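Local coordinates for protein soluble lytic murein transglycosylase (Escherichia coli, PDB 1QSA) that cleaves the glycosidic bonds between N-acetylmuramic acid and N-acetylglucosamine in peptidoglycan, leaving a 1,6-anhydro bond in the N-acetylmuramic acid residue, at residues 1-6 and 34-39; 7-12 and 30-35; 213-218 and 244-249. All blocks are in the same frame, centred on the assembly; numbering follows the deposited sequence.

Contact 1: 1-6 and 34-39; sequences DSLDEQ and DYPLYP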
loop_
_atom_site.group_PDB
_atom_site.type_symbol
_atom_site.label_atom_id
_atom_site.label_comp_id
_atom_site.label_asym_id
_atom_site.label_seq_id
_atom_site.Cartn_x
_atom_site.Cartn_y
_atom_site.Cartn_z
ATOM N N ASP A 1 36.918 -26.078 -9.466
ATOM C CA ASP A 1 35.507 -25.624 -9.248
ATOM C C ASP A 1 35.254 -24.323 -10.010
ATOM O O ASP A 1 36.179 -23.716 -10.552
ATOM C CB ASP A 1 35.248 -25.413 -7.750
ATOM C CG ASP A 1 33.773 -25.567 -7.369
ATOM O OD1 ASP A 1 32.947 -25.948 -8.228
ATOM O OD2 ASP A 1 33.461 -25.305 -6.187
ATOM N N SER A 2 33.987 -23.927 -10.096
ATOM C CA SER A 2 33.601 -22.703 -10.776
ATOM C C SER A 2 32.207 -22.326 -10.317
ATOM O O SER A 2 31.490 -23.148 -9.737
ATOM C CB SER A 2 33.562 -22.899 -12.297
ATOM O OG SER A 2 32.495 -23.762 -12.686
ATOM N N LEU A 3 31.839 -21.077 -10.563
ATOM C CA LEU A 3 30.507 -20.599 -10.208
ATOM C C LEU A 3 29.460 -21.474 -10.911
ATOM O O LEU A 3 28.447 -21.846 -10.319
ATOM C CB LEU A 3 30.326 -19.145 -10.653
ATOM C CG LEU A 3 28.964 -18.521 -10.333
ATOM C CD1 LEU A 3 28.782 -18.507 -8.830
ATOM C CD2 LEU A 3 28.876 -17.096 -10.891
ATOM N N ASP A 4 29.716 -21.813 -12.170
ATOM C CA ASP A 4 28.783 -22.636 -12.919
ATOM C C ASP A 4 28.583 -24.011 -12.266
ATOM O O ASP A 4 27.444 -24.473 -12.135
ATOM C CB ASP A 4 29.244 -22.782 -14.367
ATOM C CG ASP A 4 28.226 -23.509 -15.222
ATOM O OD1 ASP A 4 27.257 -22.869 -15.685
ATOM O OD2 ASP A 4 28.389 -24.725 -15.400
ATOM N N GLU A 5 29.674 -24.657 -11.843
ATOM C CA GLU A 5 29.561 -25.966 -11.183
ATOM C C GLU A 5 28.863 -25.840 -9.831
ATOM O O GLU A 5 28.065 -26.704 -9.454
ATOM C CB GLU A 5 30.933 -26.602 -10.993
ATOM C CG GLU A 5 31.463 -27.194 -12.284
ATOM C CD GLU A 5 32.824 -27.820 -12.123
ATOM O OE1 GLU A 5 33.027 -28.615 -11.172
ATOM O OE2 GLU A 5 33.686 -27.529 -12.965
ATOM N N GLN A 6 29.172 -24.772 -9.102
ATOM C CA GLN A 6 28.542 -24.532 -7.798
ATOM C C GLN A 6 27.024 -24.382 -7.951
ATOM O O GLN A 6 26.253 -24.852 -7.100
ATOM C CB GLN A 6 29.132 -23.285 -7.144
ATOM C CG GLN A 6 30.567 -23.505 -6.670
ATOM C CD GLN A 6 31.336 -22.207 -6.442
ATOM O OE1 GLN A 6 30.787 -21.109 -6.567
ATOM N NE2 GLN A 6 32.608 -22.334 -6.068
ATOM N N ASP A 34 32.262 -21.724 -0.895
ATOM C CA ASP A 34 32.639 -20.585 -1.735
ATOM C C ASP A 34 31.520 -20.031 -2.617
ATOM O O ASP A 34 31.712 -19.018 -3.285
ATOM C CB ASP A 34 33.846 -20.920 -2.610
ATOM C CG ASP A 34 35.134 -21.068 -1.809
ATOM O OD1 ASP A 34 35.199 -20.638 -0.634
ATOM O OD2 ASP A 34 36.096 -21.616 -2.374
ATOM N N TYR A 35 30.368 -20.697 -2.638
ATOM C CA TYR A 35 29.237 -20.228 -3.445
ATOM C C TYR A 35 28.573 -19.039 -2.720
ATOM O O TYR A 35 28.384 -19.096 -1.503
ATOM C CB TYR A 35 28.234 -21.363 -3.628
ATOM C CG TYR A 35 27.079 -21.004 -4.537
ATOM C CD1 TYR A 35 27.305 -20.615 -5.868
ATOM C CD2 TYR A 35 25.762 -21.038 -4.075
ATOM C CE1 TYR A 35 26.247 -20.267 -6.710
ATOM C CE2 TYR A 35 24.695 -20.695 -4.902
ATOM C CZ TYR A 35 24.935 -20.305 -6.215
ATOM O OH TYR A 35 23.869 -19.945 -6.991
ATOM N N PRO A 36 28.225 -17.949 -3.447
ATOM C CA PRO A 36 27.601 -16.786 -2.793
ATOM C C PRO A 36 26.417 -17.072 -1.890
ATOM O O PRO A 36 26.257 -16.390 -0.874
ATOM C CB PRO A 36 27.215 -15.878 -3.963
ATOM C CG PRO A 36 28.331 -16.152 -4.968
ATOM C CD PRO A 36 28.521 -17.666 -4.867
ATOM N N LEU A 37 25.603 -18.062 -2.246
ATOM C CA LEU A 37 24.436 -18.370 -1.420
ATOM C C LEU A 37 24.666 -19.359 -0.265
ATOM O O LEU A 37 23.713 -19.744 0.419
ATOM C CB LEU A 37 23.237 -18.782 -2.281
ATOM C CG LEU A 37 22.842 -17.785 -3.389
ATOM C CD1 LEU A 37 21.546 -18.242 -4.049
ATOM C CD2 LEU A 37 22.663 -16.372 -2.845
ATOM N N TYR A 38 25.921 -19.710 0.010
ATOM C CA TYR A 38 26.213 -20.618 1.127
ATOM C C TYR A 38 25.593 -20.117 2.453
ATOM O O TYR A 38 25.048 -20.915 3.206
ATOM C CB TYR A 38 27.722 -20.839 1.267
ATOM C CG TYR A 38 28.068 -21.815 2.357
ATOM C CD1 TYR A 38 27.870 -23.191 2.186
ATOM C CD2 TYR A 38 28.555 -21.362 3.574
ATOM C CE1 TYR A 38 28.151 -24.093 3.223
ATOM C CE2 TYR A 38 28.838 -22.245 4.614
ATOM C CZ TYR A 38 28.633 -23.601 4.433
ATOM O OH TYR A 38 28.899 -24.446 5.488
ATOM N N PRO A 39 25.616 -18.791 2.732
ATOM C CA PRO A 39 25.012 -18.321 3.996
ATOM C C PRO A 39 23.532 -18.706 4.120
ATOM O O PRO A 39 23.033 -18.894 5.232
ATOM C CB PRO A 39 25.199 -16.802 3.924
ATOM C CG PRO A 39 26.485 -16.659 3.171
ATOM C CD PRO A 39 26.321 -17.686 2.054
HETATM O O HOH W 1 31.931 -18.696 -6.711
#
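Leu3 and Gln6, on the first turn of helix 3-18, pack against Tyr35 and Pro36 in the type I beta turn that leads into helix 38-48, at the N-terminal end of the alpha-superhelix. The meeting is chiefly one of side chains at the Tyr35 ring. Leu3 reaches the turn with its end rather than its base: chi1 of -180° sets CG opposite the backbone N, and CD1 comes in at the ring edge, 3.7 Å from Tyr35 CE1. The same methyl reaches the proline ring, 4.1 Å from Pro36 CD.

Gln6 runs alongside Tyr35 in the opposite sense. Its CB lies 3.5 Å from Tyr35 CD1, and the extended chain beyond carries OE1 to the same ring edge, in the ring plane and 3.6 Å from Tyr35 CD1. The amide itself is steeply turned against the ring. NE2 donates to Asp1 OD2 at 3.1 Å in a nearly straight bond (164°) that lies in the amide plane but comes from above the carboxylate plane, 72° out of it. OE1 accepts from a water 2.7 Å away; these two bonds set the amide's rotation. Ser2 is the N-cap of helix 3-18, its OG accepting from Glu5 N. Tyr35 OH bonds to Glu390 and Trp394 of the L domain, some 350 residues on; Leu3 and Pro36 also touch Glu390.

No direct hydrogen bond joins the two segments: they meet through packing on the Tyr35 ring, with one water as a weak bridge from Gln6 OE1 to Asp34 O. Asp1 OD2 also forms a salt bridge with Arg9, a positive charge that probably offsets Asp1 and may ease its like-charge neighbour Asp34, whose OD2 lies 5.9 Å from Asp1 OD2.

Contact 2: 7-12 and 30-35; sequences RSRYAQ and PGLKDY. With SO4 (sulfate ion), chain C; ACT (acetate ion), chain O.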
loop_
_atom_site.group_PDB
_atom_site.type_symbol
_atom_site.label_atom_id
_atom_site.label_comp_id
_atom_site.label_asym_id
_atom_site.label_seq_id
_atom_site.Cartn_x
_atom_site.Cartn_y
_atom_site.Cartn_z
ATOM N N ARG A 7 26.593 -23.725 -9.023
ATOM C CA ARG A 7 25.159 -23.541 -9.281
ATOM C C ARG A 7 24.436 -24.888 -9.346
ATOM O O ARG A 7 23.375 -25.063 -8.733
ATOM C CB ARG A 7 24.945 -22.740 -10.565
ATOM C CG ARG A 7 25.157 -21.259 -10.342
ATOM C CD ARG A 7 25.177 -20.500 -11.648
ATOM N NE ARG A 7 25.148 -19.063 -11.409
ATOM C CZ ARG A 7 25.051 -18.153 -12.376
ATOM N NH1 ARG A 7 25.012 -18.541 -13.646
ATOM N NH2 ARG A 7 25.019 -16.859 -12.073
ATOM N N SER A 8 25.016 -25.849 -10.067
ATOM C CA SER A 8 24.407 -27.179 -10.174
ATOM C C SER A 8 24.344 -27.844 -8.795
ATOM O O SER A 8 23.302 -28.386 -8.418
ATOM C CB SER A 8 25.195 -28.085 -11.135
ATOM O OG SER A 8 25.114 -27.632 -12.480
ATOM N N ARG A 9 25.447 -27.790 -8.047
ATOM C CA ARG A 9 25.487 -28.404 -6.712
ATOM C C ARG A 9 24.497 -27.725 -5.767
ATOM O O ARG A 9 23.888 -28.393 -4.930
ATOM C CB ARG A 9 26.896 -28.379 -6.119
ATOM C CG ARG A 9 27.908 -29.188 -6.940
ATOM C CD ARG A 9 29.109 -29.609 -6.104
ATOM N NE ARG A 9 29.797 -28.505 -5.432
ATOM C CZ ARG A 9 30.611 -27.648 -6.037
ATOM N NH1 ARG A 9 30.755 -27.686 -7.359
ATOM N NH2 ARG A 9 31.203 -26.696 -5.338
ATOM N N TYR A 10 24.278 -26.425 -5.958
ATOM C CA TYR A 10 23.335 -25.675 -5.111
ATOM C C TYR A 10 21.912 -26.182 -5.338
ATOM O O TYR A 10 21.182 -26.468 -4.385
ATOM C CB TYR A 10 23.419 -24.168 -5.401
ATOM C CG TYR A 10 22.614 -23.322 -4.441
ATOM C CD1 TYR A 10 23.021 -23.159 -3.120
ATOM C CD2 TYR A 10 21.444 -22.689 -4.859
ATOM C CE1 TYR A 10 22.278 -22.383 -2.228
ATOM C CE2 TYR A 10 20.692 -21.905 -3.971
ATOM C CZ TYR A 10 21.120 -21.764 -2.663
ATOM O OH TYR A 10 20.379 -21.004 -1.777
ATOM N N ALA A 11 21.501 -26.276 -6.598
ATOM C CA ALA A 11 20.163 -26.776 -6.916
ATOM C C ALA A 11 20.017 -28.222 -6.416
ATOM O O ALA A 11 18.978 -28.599 -5.861
ATOM C CB ALA A 11 19.919 -26.708 -8.421
ATOM N N GLN A 12 21.080 -29.004 -6.548
ATOM C CA GLN A 12 21.049 -30.404 -6.131
ATOM C C GLN A 12 20.964 -30.591 -4.622
ATOM O O GLN A 12 20.222 -31.470 -4.144
ATOM C CB GLN A 12 22.228 -31.161 -6.764
ATOM C CG GLN A 12 22.053 -31.286 -8.292
ATOM C CD GLN A 12 23.365 -31.391 -9.065
ATOM O OE1 GLN A 12 24.458 -31.313 -8.494
ATOM N NE2 GLN A 12 23.256 -31.553 -10.388
ATOM N N PRO A 30 29.932 -28.855 2.826
ATOM C CA PRO A 30 31.287 -28.281 2.854
ATOM C C PRO A 30 31.821 -27.812 1.499
ATOM O O PRO A 30 32.546 -26.814 1.426
ATOM C CB PRO A 30 32.140 -29.431 3.403
ATOM C CG PRO A 30 31.181 -30.246 4.184
ATOM C CD PRO A 30 29.934 -30.231 3.353
ATOM N N GLY A 31 31.455 -28.519 0.434
ATOM C CA GLY A 31 31.921 -28.164 -0.892
ATOM C C GLY A 31 31.296 -26.901 -1.460
ATOM O O GLY A 31 31.724 -26.423 -2.509
ATOM N N LEU A 32 30.268 -26.373 -0.795
ATOM C CA LEU A 32 29.599 -25.165 -1.278
ATOM C C LEU A 32 29.968 -23.878 -0.522
ATOM O O LEU A 32 29.392 -22.825 -0.778
ATOM C CB LEU A 32 28.077 -25.379 -1.287
ATOM C CG LEU A 32 27.512 -26.178 -2.480
ATOM C CD1 LEU A 32 26.111 -26.716 -2.195
ATOM C CD2 LEU A 32 27.493 -25.286 -3.723
ATOM N N LYS A 33 30.976 -23.941 0.346
ATOM C CA LYS A 33 31.366 -22.756 1.124
ATOM C C LYS A 33 31.719 -21.527 0.303
ATOM O O LYS A 33 31.506 -20.404 0.762
ATOM C CB LYS A 33 32.522 -23.068 2.085
ATOM C CG LYS A 33 32.125 -23.960 3.241
ATOM C CD LYS A 33 33.345 -24.373 4.067
ATOM C CE LYS A 33 32.961 -25.385 5.134
ATOM N NZ LYS A 33 34.160 -26.018 5.764
ATOM N N ASP A 34 32.262 -21.724 -0.895
ATOM C CA ASP A 34 32.639 -20.585 -1.735
ATOM C C ASP A 34 31.520 -20.031 -2.617
ATOM O O ASP A 34 31.712 -19.018 -3.285
ATOM C CB ASP A 34 33.846 -20.920 -2.610
ATOM C CG ASP A 34 35.134 -21.068 -1.809
ATOM O OD1 ASP A 34 35.199 -20.638 -0.634
ATOM O OD2 ASP A 34 36.096 -21.616 -2.374
ATOM N N TYR A 35 30.368 -20.697 -2.638
ATOM C CA TYR A 35 29.237 -20.228 -3.445
ATOM C C TYR A 35 28.573 -19.039 -2.720
ATOM O O TYR A 35 28.384 -19.096 -1.503
ATOM C CB TYR A 35 28.234 -21.363 -3.628
ATOM C CG TYR A 35 27.079 -21.004 -4.537
ATOM C CD1 TYR A 35 27.305 -20.615 -5.868
ATOM C CD2 TYR A 35 25.762 -21.038 -4.075
ATOM C CE1 TYR A 35 26.247 -20.267 -6.710
ATOM C CE2 TYR A 35 24.695 -20.695 -4.902
ATOM C CZ TYR A 35 24.935 -20.305 -6.215
ATOM O OH TYR A 35 23.869 -19.945 -6.991
HETATM S S SO4 C . 24.512 -15.035 -15.280
HETATM O O1 SO4 C . 23.307 -14.642 -16.038
HETATM O O2 SO4 C . 25.682 -14.261 -15.742
HETATM O O3 SO4 C . 24.276 -14.764 -13.845
HETATM O O4 SO4 C . 24.775 -16.462 -15.524
HETATM C C ACT O . 17.232 -19.781 -1.775
HETATM O O ACT O . 15.995 -19.843 -1.633
HETATM O OXT ACT O . 17.871 -20.623 -2.436
HETATM C CH3 ACT O . 17.990 -18.623 -1.143
#
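Tyr10 presents one ring face to Tyr35, whose CE2 sits above the rim of that ring, 3.4 Å from Tyr10 CG. The planes meet at 43° with centroids 4.9 Å apart, the two side chains running nearly crosswise. Beside them Leu32 lays its methyls along the helix, CD2 4.0 Å from Arg9 CB and CD1 against Arg9 O. The one hydrogen bond across runs from Arg9 NH2 to Gly31 O at 2.9 Å, in the guanidinium plane but from above the carbonyl plane. A bend at chi3 (-55°) turns the arginine back to reach it, and the same NH2 forms a salt bridge with Asp1 OD2, its stronger tie.

Arg7 sends CG to within 3.8 Å of Tyr35 OH, then extends past it. Its terminal NH1 and NH2 each bind one sulfate oxygen, O4 and O3; Arg389 also binds the ion, NE pairs with Glu390, and Tyr393 adds a cation-pi contact. Tyr10 OH donates to acetate OXT at 2.6 Å and also bonds to a glycerol; Lys14 holds the acetate. Trp394 and Leu41 also pack on Tyr10. Helix 3-18 thus packs on the loop between helices 22-28 and 38-48, at the N-terminal end of the alpha-superhelix, where Arg7 and Tyr10 also meet the L domain.

Contact 3: 213-218 and 244-249; sequences FTRQMA and QQLNED. With SO4 (sulfate ion), chain K; SO4 (sulfate ion), chain G.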
loop_
_atom_site.group_PDB
_atom_site.type_symbol
_atom_site.label_atom_id
_atom_site.label_comp_id
_atom_site.label_asym_id
_atom_site.label_seq_id
_atom_site.Cartn_x
_atom_site.Cartn_y
_atom_site.Cartn_z
ATOM N N PHE A 213 -12.929 12.057 26.623
ATOM C CA PHE A 213 -12.953 10.629 26.309
ATOM C C PHE A 213 -14.292 10.170 25.723
ATOM O O PHE A 213 -14.327 9.596 24.624
ATOM C CB PHE A 213 -12.627 9.793 27.561
ATOM C CG PHE A 213 -12.734 8.308 27.336
ATOM C CD1 PHE A 213 -11.740 7.628 26.634
ATOM C CD2 PHE A 213 -13.842 7.592 27.796
ATOM C CE1 PHE A 213 -11.850 6.251 26.391
ATOM C CE2 PHE A 213 -13.965 6.214 27.560
ATOM C CZ PHE A 213 -12.959 5.540 26.850
ATOM N N THR A 214 -15.393 10.414 26.440
ATOM C CA THR A 214 -16.694 9.963 25.959
ATOM C C THR A 214 -17.145 10.664 24.681
ATOM O O THR A 214 -17.866 10.067 23.876
ATOM C CB THR A 214 -17.783 10.043 27.040
ATOM O OG1 THR A 214 -17.877 11.389 27.513
ATOM C CG2 THR A 214 -17.454 9.100 28.198
ATOM N N ARG A 215 -16.665 11.891 24.461
ATOM C CA ARG A 215 -17.021 12.623 23.247
ATOM C C ARG A 215 -16.304 11.985 22.058
ATOM O O ARG A 215 -16.908 11.760 21.011
ATOM C CB ARG A 215 -16.659 14.106 23.373
ATOM C CG ARG A 215 -17.609 14.865 24.290
ATOM C CD ARG A 215 -17.124 16.276 24.560
ATOM N NE ARG A 215 -17.971 16.930 25.554
ATOM C CZ ARG A 215 -17.523 17.529 26.655
ATOM N NH1 ARG A 215 -16.220 17.556 26.926
ATOM N NH2 ARG A 215 -18.382 18.098 27.495
ATOM N N GLN A 216 -15.032 11.650 22.240
ATOM C CA GLN A 216 -14.272 11.016 21.162
ATOM C C GLN A 216 -14.799 9.616 20.848
ATOM O O GLN A 216 -14.866 9.221 19.679
ATOM C CB GLN A 216 -12.793 10.962 21.497
ATOM C CG GLN A 216 -12.131 12.319 21.487
ATOM C CD GLN A 216 -10.636 12.181 21.450
ATOM O OE1 GLN A 216 -10.096 11.515 20.573
ATOM N NE2 GLN A 216 -9.960 12.758 22.430
ATOM N N MET A 217 -15.166 8.869 21.886
ATOM C CA MET A 217 -15.709 7.528 21.709
ATOM C C MET A 217 -17.028 7.617 20.934
ATOM O O MET A 217 -17.252 6.880 19.973
ATOM C CB MET A 217 -15.949 6.872 23.070
ATOM C CG MET A 217 -14.665 6.504 23.841
ATOM S SD MET A 217 -13.720 5.163 23.050
ATOM C CE MET A 217 -14.714 3.749 23.498
ATOM N N ALA A 218 -17.882 8.559 21.328
ATOM C CA ALA A 218 -19.169 8.721 20.651
ATOM C C ALA A 218 -19.005 9.175 19.194
ATOM O O ALA A 218 -19.775 8.764 18.335
ATOM C CB ALA A 218 -20.063 9.710 21.426
ATOM N N GLN A 244 -23.902 15.827 25.047
ATOM C CA GLN A 244 -22.501 15.978 25.436
ATOM C C GLN A 244 -21.987 17.408 25.458
ATOM O O GLN A 244 -20.780 17.629 25.585
ATOM C CB GLN A 244 -21.601 15.113 24.547
ATOM C CG GLN A 244 -21.917 13.640 24.654
ATOM C CD GLN A 244 -20.911 12.783 23.909
ATOM O OE1 GLN A 244 -20.600 13.051 22.745
ATOM N NE2 GLN A 244 -20.411 11.741 24.568
ATOM N N GLN A 245 -22.905 18.373 25.362
ATOM C CA GLN A 245 -22.570 19.802 25.371
ATOM C C GLN A 245 -21.419 20.094 24.413
ATOM O O GLN A 245 -20.472 20.792 24.758
ATOM C CB GLN A 245 -22.200 20.269 26.791
ATOM C CG GLN A 245 -23.083 19.714 27.921
ATOM C CD GLN A 245 -22.440 18.519 28.652
ATOM O OE1 GLN A 245 -21.251 18.541 28.982
ATOM N NE2 GLN A 245 -23.230 17.478 28.900
ATOM N N LEU A 246 -21.508 19.557 23.200
ATOM C CA LEU A 246 -20.449 19.737 22.214
ATOM C C LEU A 246 -20.213 21.179 21.778
ATOM O O LEU A 246 -21.161 21.961 21.637
ATOM C CB LEU A 246 -20.717 18.863 20.990
ATOM C CG LEU A 246 -20.870 17.361 21.232
ATOM C CD1 LEU A 246 -21.115 16.677 19.904
ATOM C CD2 LEU A 246 -19.642 16.775 21.917
ATOM N N ASN A 247 -18.943 21.530 21.593
ATOM C CA ASN A 247 -18.587 22.868 21.149
ATOM C C ASN A 247 -18.747 22.944 19.631
ATOM O O ASN A 247 -19.086 21.938 18.990
ATOM C CB ASN A 247 -17.168 23.258 21.600
ATOM C CG ASN A 247 -16.083 22.362 21.019
ATOM O OD1 ASN A 247 -16.144 21.952 19.865
ATOM N ND2 ASN A 247 -15.055 22.093 21.818
ATOM N N GLU A 248 -18.506 24.123 19.061
ATOM C CA GLU A 248 -18.650 24.316 17.619
ATOM C C GLU A 248 -17.791 23.398 16.751
ATOM O O GLU A 248 -18.268 22.886 15.742
ATOM C CB GLU A 248 -18.417 25.780 17.239
ATOM C CG GLU A 248 -19.450 26.743 17.824
ATOM C CD GLU A 248 -20.888 26.360 17.492
ATOM O OE1 GLU A 248 -21.167 26.035 16.314
ATOM O OE2 GLU A 248 -21.741 26.391 18.409
ATOM N N ASP A 249 -16.537 23.188 17.140
ATOM C CA ASP A 249 -15.644 22.312 16.384
ATOM C C ASP A 249 -16.141 20.866 16.395
ATOM O O ASP A 249 -16.145 20.190 15.366
ATOM C CB ASP A 249 -14.222 22.371 16.950
ATOM C CG ASP A 249 -13.476 23.637 16.547
ATOM O OD1 ASP A 249 -14.027 24.458 15.780
ATOM O OD2 ASP A 249 -12.319 23.804 16.993
HETATM S S SO4 K . -17.888 27.151 21.211
HETATM O O1 SO4 K . -18.102 28.577 20.875
HETATM O O2 SO4 K . -19.191 26.461 21.288
HETATM O O3 SO4 K . -17.051 26.523 20.170
HETATM O O4 SO4 K . -17.199 27.051 22.516
HETATM S S SO4 G . -22.828 15.407 32.056
HETATM O O1 SO4 G . -23.668 14.295 32.531
HETATM O O2 SO4 G . -21.593 15.476 32.862
HETATM O O3 SO4 G . -22.478 15.188 30.639
HETATM O O4 SO4 G . -23.573 16.676 32.187
HETATM O O HOH W 2 -21.334 11.497 27.308
HETATM O O HOH W 3 -19.149 13.326 20.304
#
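The backbones of Arg215, within helix 212-228, and Gln244, where the chain leaves helix 230-243, come closest with CA atoms 6.8 Å apart. Arg215 extends its chain past the Gln244 side chain, running the opposite way, and clasps Gln244 O with two nitrogens: NE at 2.9 Å in the carbonyl plane, and NH2 at 3.1 Å, tilted from it. Both bonds lie in the guanidinium plane. NH2 also makes a weak bond to Gln245 OE1.

Gln244 returns the grip. Its extended chain brings NE2 to Thr214 O at 3.1 Å, 72° out of the carbonyl plane and on the face opposite to Ala218 N, whose helical bond to that oxygen is kept. In this alpha-superhelix, Arg215 thus bonds to the first residue beyond helix 230-243, and the linker to helix 248-260 is tied to helix 212-228. Leu246 CD2 adds apolar cover 3.7 Å from Arg215 CG, and Gln244 OE1 packs 3.6 Å from Ala218 CB.

Two waters finish the amide: one donates to Gln244 OE1 and to Arg215 O, the other accepts from NE2. Thr214 OG1 is held mainly by Gly209 and Thr211 on its own side. Gln245 NE2 binds a sulfate that Ala210 N also holds; a second sulfate sits at the start of helix 248-260 on Glu248 N.

Overall arrangement
Contacts 1 and 2 form one continuous patch, their centres 5 Å apart: both draw on helix 3-18 and share Asp34 and Tyr35. They are stitched together by the salt bridge from Asp1 OD2 to Arg9 NH2, 2.8 Å long, and by Leu32 CD2 packing 3.6 Å from Gln6 O. Contact 3 comes later in the chain and lies across the molecule's centre, about 66 Å from both between centres, with nearest atoms about 47 Å from contact 1 and about 50 Å from contact 2. Each sets a helix against a loop that links helices, away from the predicted catalytic Glu478. The sulfates and acetate beside contacts 2 and 3 probably come from the crystallisation liquor.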